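Local coordinates for putative lipoprotein (Bacteroides thetaiotaomicron, PDB 4Q1Z) that is of unknown function, a two-domain putative lipoprotein of the DUF4876 family that is probably membrane-anchored in the intact cell, at residues A[78-83]-A[98-103]; A[65-70]-A[359-364]. All coordinates share one frame; numbering follows the deposited sequence.

Interaction 1 (A[78-83]-A[98-103]); sequences YYINGN and IEVQGL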
loop_
_atom_site.group_PDB
_atom_site.type_symbol
_atom_site.label_atom_id
_atom_site.label_comp_id
_atom_site.label_asym_id
_atom_site.label_seq_id
_atom_site.Cartn_x
_atom_site.Cartn_y
_atom_site.Cartn_z
ATOM N N TYR A 78 9.163 8.977 7.587
ATOM C CA TYR A 78 9.603 8.259 8.766
ATOM C C TYR A 78 8.701 8.524 9.945
ATOM O O TYR A 78 8.390 9.676 10.233
ATOM C CB TYR A 78 11.051 8.650 9.171
ATOM C CG TYR A 78 12.096 8.470 8.093
ATOM C CD1 TYR A 78 12.272 9.429 7.099
ATOM C CD2 TYR A 78 12.955 7.374 8.104
ATOM C CE1 TYR A 78 13.243 9.278 6.113
ATOM C CE2 TYR A 78 13.941 7.219 7.130
ATOM C CZ TYR A 78 14.076 8.172 6.133
ATOM O OH TYR A 78 15.024 8.025 5.150
ATOM N N TYR A 79 8.334 7.471 10.671
ATOM C CA TYR A 79 7.636 7.606 11.933
ATOM C C TYR A 79 8.742 7.645 12.985
ATOM O O TYR A 79 9.549 6.707 13.098
ATOM C CB TYR A 79 6.595 6.494 12.164
ATOM C CG TYR A 79 5.909 6.628 13.508
ATOM C CD1 TYR A 79 5.162 7.763 13.825
ATOM C CD2 TYR A 79 6.055 5.651 14.485
ATOM C CE1 TYR A 79 4.559 7.905 15.073
ATOM C CE2 TYR A 79 5.455 5.783 15.736
ATOM C CZ TYR A 79 4.725 6.918 16.031
ATOM O OH TYR A 79 4.160 7.033 17.273
ATOM N N ILE A 80 8.871 8.787 13.663
ATOM C CA ILE A 80 9.968 8.962 14.616
ATOM C C ILE A 80 9.423 8.886 16.038
ATOM O O ILE A 80 8.292 9.291 16.294
ATOM C CB ILE A 80 10.776 10.256 14.293
ATOM C CG1 ILE A 80 9.923 11.553 14.429
ATOM C CG2 ILE A 80 11.397 10.139 12.883
ATOM C CD1 ILE A 80 10.647 12.867 14.212
ATOM N N ASN A 81 10.197 8.276 16.942
ATOM C CA ASN A 81 9.789 8.050 18.326
ATOM C C ASN A 81 10.986 8.041 19.270
ATOM O O ASN A 81 12.077 7.638 18.891
ATOM C CB ASN A 81 9.013 6.716 18.447
ATOM C CG ASN A 81 7.741 6.807 19.259
ATOM O OD1 ASN A 81 7.730 7.274 20.409
ATOM N ND2 ASN A 81 6.635 6.336 18.693
ATOM N N GLY A 82 10.756 8.461 20.499
ATOM C CA GLY A 82 11.776 8.498 21.530
ATOM C C GLY A 82 11.182 8.736 22.894
ATOM O O GLY A 82 10.028 9.142 23.003
ATOM N N ASN A 83 11.949 8.444 23.944
ATOM C CA ASN A 83 11.519 8.688 25.316
ATOM C C ASN A 83 12.699 8.806 26.269
ATOM O O ASN A 83 13.817 8.413 25.948
ATOM C CB ASN A 83 10.517 7.644 25.831
ATOM C CG ASN A 83 11.007 6.235 25.872
ATOM O OD1 ASN A 83 11.753 5.843 26.769
ATOM N ND2 ASN A 83 10.507 5.425 24.956
ATOM N N ILE A 98 16.915 13.557 24.434
ATOM C CA ILE A 98 16.099 12.418 23.998
ATOM C C ILE A 98 16.639 11.887 22.704
ATOM O O ILE A 98 16.766 12.631 21.738
ATOM C CB ILE A 98 14.576 12.739 23.817
ATOM C CG1 ILE A 98 14.025 13.895 24.713
ATOM C CG2 ILE A 98 13.722 11.468 23.833
ATOM C CD1 ILE A 98 13.775 13.574 26.141
ATOM N N GLU A 99 16.905 10.592 22.661
ATOM C CA GLU A 99 17.314 9.921 21.435
ATOM C C GLU A 99 16.063 9.552 20.684
ATOM O O GLU A 99 15.212 8.856 21.229
ATOM C CB GLU A 99 18.139 8.693 21.772
ATOM C CG GLU A 99 18.874 8.101 20.593
ATOM C CD GLU A 99 19.690 6.921 21.052
ATOM O OE1 GLU A 99 20.473 7.072 22.022
ATOM O OE2 GLU A 99 19.474 5.823 20.494
ATOM N N VAL A 100 15.921 10.065 19.457
ATOM C CA VAL A 100 14.729 9.884 18.625
ATOM C C VAL A 100 15.102 9.044 17.403
ATOM O O VAL A 100 15.869 9.495 16.550
ATOM C CB VAL A 100 14.096 11.260 18.240
ATOM C CG1 VAL A 100 12.887 11.079 17.319
ATOM C CG2 VAL A 100 13.707 12.052 19.483
ATOM N N GLN A 101 14.571 7.821 17.319
ATOM C CA GLN A 101 14.886 6.932 16.202
ATOM C C GLN A 101 13.736 6.915 15.212
ATOM O O GLN A 101 12.600 7.191 15.585
ATOM C CB GLN A 101 15.238 5.529 16.701
ATOM C CG GLN A 101 16.481 5.524 17.634
ATOM C CD GLN A 101 17.529 4.477 17.291
ATOM O OE1 GLN A 101 17.675 4.036 16.130
ATOM N NE2 GLN A 101 18.307 4.075 18.300
ATOM N N GLY A 102 14.050 6.684 13.950
ATOM C CA GLY A 102 13.059 6.676 12.882
ATOM C C GLY A 102 12.788 5.341 12.207
ATOM O O GLY A 102 13.664 4.476 12.097
ATOM N N LEU A 103 11.554 5.188 11.729
ATOM C CA LEU A 103 11.075 4.009 11.015
ATOM C C LEU A 103 10.687 4.430 9.603
ATOM O O LEU A 103 9.770 5.222 9.481
ATOM C CB LEU A 103 9.861 3.415 11.785
ATOM C CG LEU A 103 9.001 2.329 11.052
ATOM C CD1 LEU A 103 9.806 1.061 10.774
ATOM C CD2 LEU A 103 7.758 1.995 11.843
HETATM O O HOH W 1 16.585 9.114 25.398
HETATM O O HOH W 2 14.705 7.404 23.271
#

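Interaction 2 (A[65-70]-A[359-364]); sequences TVSGTA and IREETG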
loop_
_atom_site.group_PDB
_atom_site.type_symbol
_atom_site.label_atom_id
_atom_site.label_comp_id
_atom_site.label_asym_id
_atom_site.label_seq_id
_atom_site.Cartn_x
_atom_site.Cartn_y
_atom_site.Cartn_z
ATOM N N THR A 65 8.050 11.757 26.365
ATOM C CA THR A 65 7.898 10.993 25.119
ATOM C C THR A 65 7.845 11.925 23.907
ATOM O O THR A 65 7.213 12.989 23.959
ATOM C CB THR A 65 6.657 10.091 25.171
ATOM O OG1 THR A 65 5.582 10.833 25.735
ATOM C CG2 THR A 65 6.871 8.851 26.008
ATOM N N VAL A 66 8.536 11.512 22.828
ATOM C CA VAL A 66 8.635 12.198 21.538
ATOM C C VAL A 66 7.987 11.316 20.490
ATOM O O VAL A 66 8.243 10.118 20.475
ATOM C CB VAL A 66 10.101 12.554 21.153
ATOM C CG1 VAL A 66 10.168 13.316 19.828
ATOM C CG2 VAL A 66 10.800 13.333 22.260
ATOM N N SER A 67 7.102 11.895 19.653
ATOM C CA SER A 67 6.394 11.203 18.570
ATOM C C SER A 67 5.961 12.185 17.481
ATOM O O SER A 67 5.487 13.290 17.763
ATOM C CB SER A 67 5.185 10.437 19.095
ATOM O OG SER A 67 4.586 9.657 18.073
ATOM N N GLY A 68 6.127 11.754 16.244
ATOM C CA GLY A 68 5.809 12.544 15.067
ATOM C C GLY A 68 6.386 11.924 13.823
ATOM O O GLY A 68 6.785 10.753 13.837
ATOM N N THR A 69 6.458 12.721 12.752
ATOM C CA THR A 69 6.914 12.268 11.437
ATOM C C THR A 69 7.998 13.190 10.875
ATOM O O THR A 69 7.891 14.411 10.956
ATOM C CB THR A 69 5.686 12.119 10.476
ATOM O OG1 THR A 69 4.970 10.950 10.857
ATOM C CG2 THR A 69 6.062 11.964 9.003
ATOM N N ALA A 70 9.035 12.578 10.290
ATOM C CA ALA A 70 10.095 13.283 9.595
ATOM C C ALA A 70 10.055 12.890 8.129
ATOM O O ALA A 70 9.815 11.725 7.808
ATOM C CB ALA A 70 11.442 12.960 10.206
ATOM N N ILE A 359 3.112 1.238 16.943
ATOM C CA ILE A 359 1.836 1.968 16.847
ATOM C C ILE A 359 2.036 3.469 16.595
ATOM O O ILE A 359 2.816 4.121 17.300
ATOM C CB ILE A 359 0.996 1.715 18.144
ATOM C CG1 ILE A 359 0.742 0.204 18.376
ATOM C CG2 ILE A 359 -0.312 2.539 18.199
ATOM C CD1 ILE A 359 0.008 -0.560 17.218
ATOM N N ARG A 360 1.306 4.011 15.599
ATOM C CA ARG A 360 1.302 5.439 15.278
ATOM C C ARG A 360 0.392 6.072 16.293
ATOM O O ARG A 360 -0.816 6.076 16.101
ATOM C CB ARG A 360 0.835 5.693 13.828
ATOM C CG ARG A 360 1.001 7.142 13.377
ATOM C CD ARG A 360 0.641 7.384 11.919
ATOM N NE ARG A 360 1.422 6.566 10.983
ATOM C CZ ARG A 360 2.551 6.943 10.385
ATOM N NH1 ARG A 360 3.079 8.136 10.631
ATOM N NH2 ARG A 360 3.167 6.125 9.547
ATOM N N GLU A 361 0.971 6.526 17.413
ATOM C CA GLU A 361 0.284 7.087 18.592
ATOM C C GLU A 361 -0.644 8.274 18.259
ATOM O O GLU A 361 -1.638 8.490 18.967
ATOM C CB GLU A 361 1.300 7.514 19.683
ATOM C CG GLU A 361 2.297 6.438 20.101
ATOM C CD GLU A 361 1.834 5.339 21.046
ATOM O OE1 GLU A 361 0.870 4.613 20.711
ATOM O OE2 GLU A 361 2.504 5.146 22.087
ATOM N N GLU A 362 -0.322 9.027 17.190
ATOM C CA GLU A 362 -1.085 10.193 16.769
ATOM C C GLU A 362 -2.491 9.796 16.326
ATOM O O GLU A 362 -3.447 10.554 16.524
ATOM C CB GLU A 362 -0.348 10.903 15.629
ATOM C CG GLU A 362 0.754 11.860 16.080
ATOM C CD GLU A 362 2.032 11.300 16.686
ATOM O OE1 GLU A 362 2.421 10.157 16.349
ATOM O OE2 GLU A 362 2.659 12.029 17.490
ATOM N N THR A 363 -2.613 8.584 15.752
ATOM C CA THR A 363 -3.865 8.040 15.214
ATOM C C THR A 363 -4.273 6.703 15.857
ATOM O O THR A 363 -5.387 6.239 15.618
ATOM C CB THR A 363 -3.722 7.873 13.704
ATOM O OG1 THR A 363 -2.540 7.106 13.429
ATOM C CG2 THR A 363 -3.677 9.217 12.974
ATOM N N GLY A 364 -3.386 6.117 16.663
ATOM C CA GLY A 364 -3.599 4.826 17.308
ATOM C C GLY A 364 -3.800 3.719 16.290
ATOM O O GLY A 364 -4.736 2.920 16.414
#

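Interaction 1 (A[78-83]-A[98-103])
Ile80 has CG1 between its backbone N and carbonyl carbon (chi1 63°), while Val100 has CG1 anti to its N (chi1 177°); these rotations bring the branched side chains obliquely together on one face of the sheet. Val100 CG1 lies 3.8 Å from Ile80 CB, and Ile80 CG2 rests at the same distance, 3.8 Å, over Gly102 CA. Val21 and the side chains of strands 11-19, 24-35 and 60-72 supply further apolar neighbours, among them Leu27 and Leu30 against Ile80, and Leu17 and Ile19 against Val100.

The backbones form an antiparallel beta hairpin, with axes at 154°. Its evidence is two reciprocal pairs: Tyr79 N to Leu103 O and Leu103 N to Tyr79 O, both 2.9 Å, then Asn81 N to Gln101 O and Gln101 N to Asn81 O, both 3.0 Å. Leu103 and Tyr79 direct their side chains to the face opposite Ile80, and the Tyr79 hydroxyl continues beyond the hairpin to Ser67.

Beyond Gly82 the pairing changes. One water accepts from the N-H of Glu99 and donates to Asn83 O; a second accepts from the N-H of Asn83 and donates to Glu99 O, 2.6 Å away. Ile98 CG2 nevertheless stays 3.5 Å from Asn83 N. The chemistry thus implies a hairpin zipped directly at one end and hydrated at the other, with an apolar face turned inward to the N-terminal beta domain.

Interaction 2 (A[65-70]-A[359-364])
Glu362 meets Ser67 where a small, weakly bonded beta hairpin (about 359-360 with 365-366) docks on strand 60-72 of the seven-stranded N-terminal sheet. The chain reverses after Arg360 in a beta turn: Thr363 N donates to Arg360 O at 3.1 Å, and Glu361 and Glu362 both have helical backbone angles.

Glu362 leaves this turn with CB directed toward strand 60-72. CB and CG act as the spacer, and a bend at chi2 (70°) swings the carboxylate onto the serine. CD comes 3.3 Å from Ser67 OG. At the tip, OE1 accepts the hydroxyl proton of Ser67 OG at 2.8 Å through its syn lone pair, the side facing the other oxygen. OE2 has a different neighbourhood, lying 3.4 Å from Ser67 CB. OE2 and Ser67 O are both acceptors, so their 3.1 Å approach is not a hydrogen bond, and it may somewhat favour protonation of the carboxylate.

Ser67 reaches out because its OG is anti to the backbone N (chi1 -174°). The hydroxyl is also hydrogen-bonded to Tyr79 OH, which in turn bonds Glu361 N; the tyrosine therefore ties the turn to the strand a second time. Ser67 O has its own partner in Thr31 OG1.

Further along, the Arg360 side chain bends at chi3 and crosses Thr69, weakly tied by NH2 to Asn137 O and by NH1, in a long ion pair, to Glu77. Thr69 OG1 sits at the guanidinium edge, near its plane, 3.4 Å from NH1.

How the interactions relate
Both contacts use the N-terminal sheet, in which strands 60-72 and 77-89 are neighbours, and their centres are 9 Å apart. Interaction 1 is local: it pairs successive strands by backbone bonds and is only partly buried, with water at one end and apolar side chains facing inward. Interaction 2 is buried and closes a far longer loop, joining segments 289 residues apart, and it works through polar side chains with little surface (172 Å² against 451 Å²). Tyr79 bridges the two, its ring atom CE1 packing 3.4 Å from Glu362 OE1, while Gly82 O and Val66 N, 2.8 Å apart, probably bond the adjoining strands.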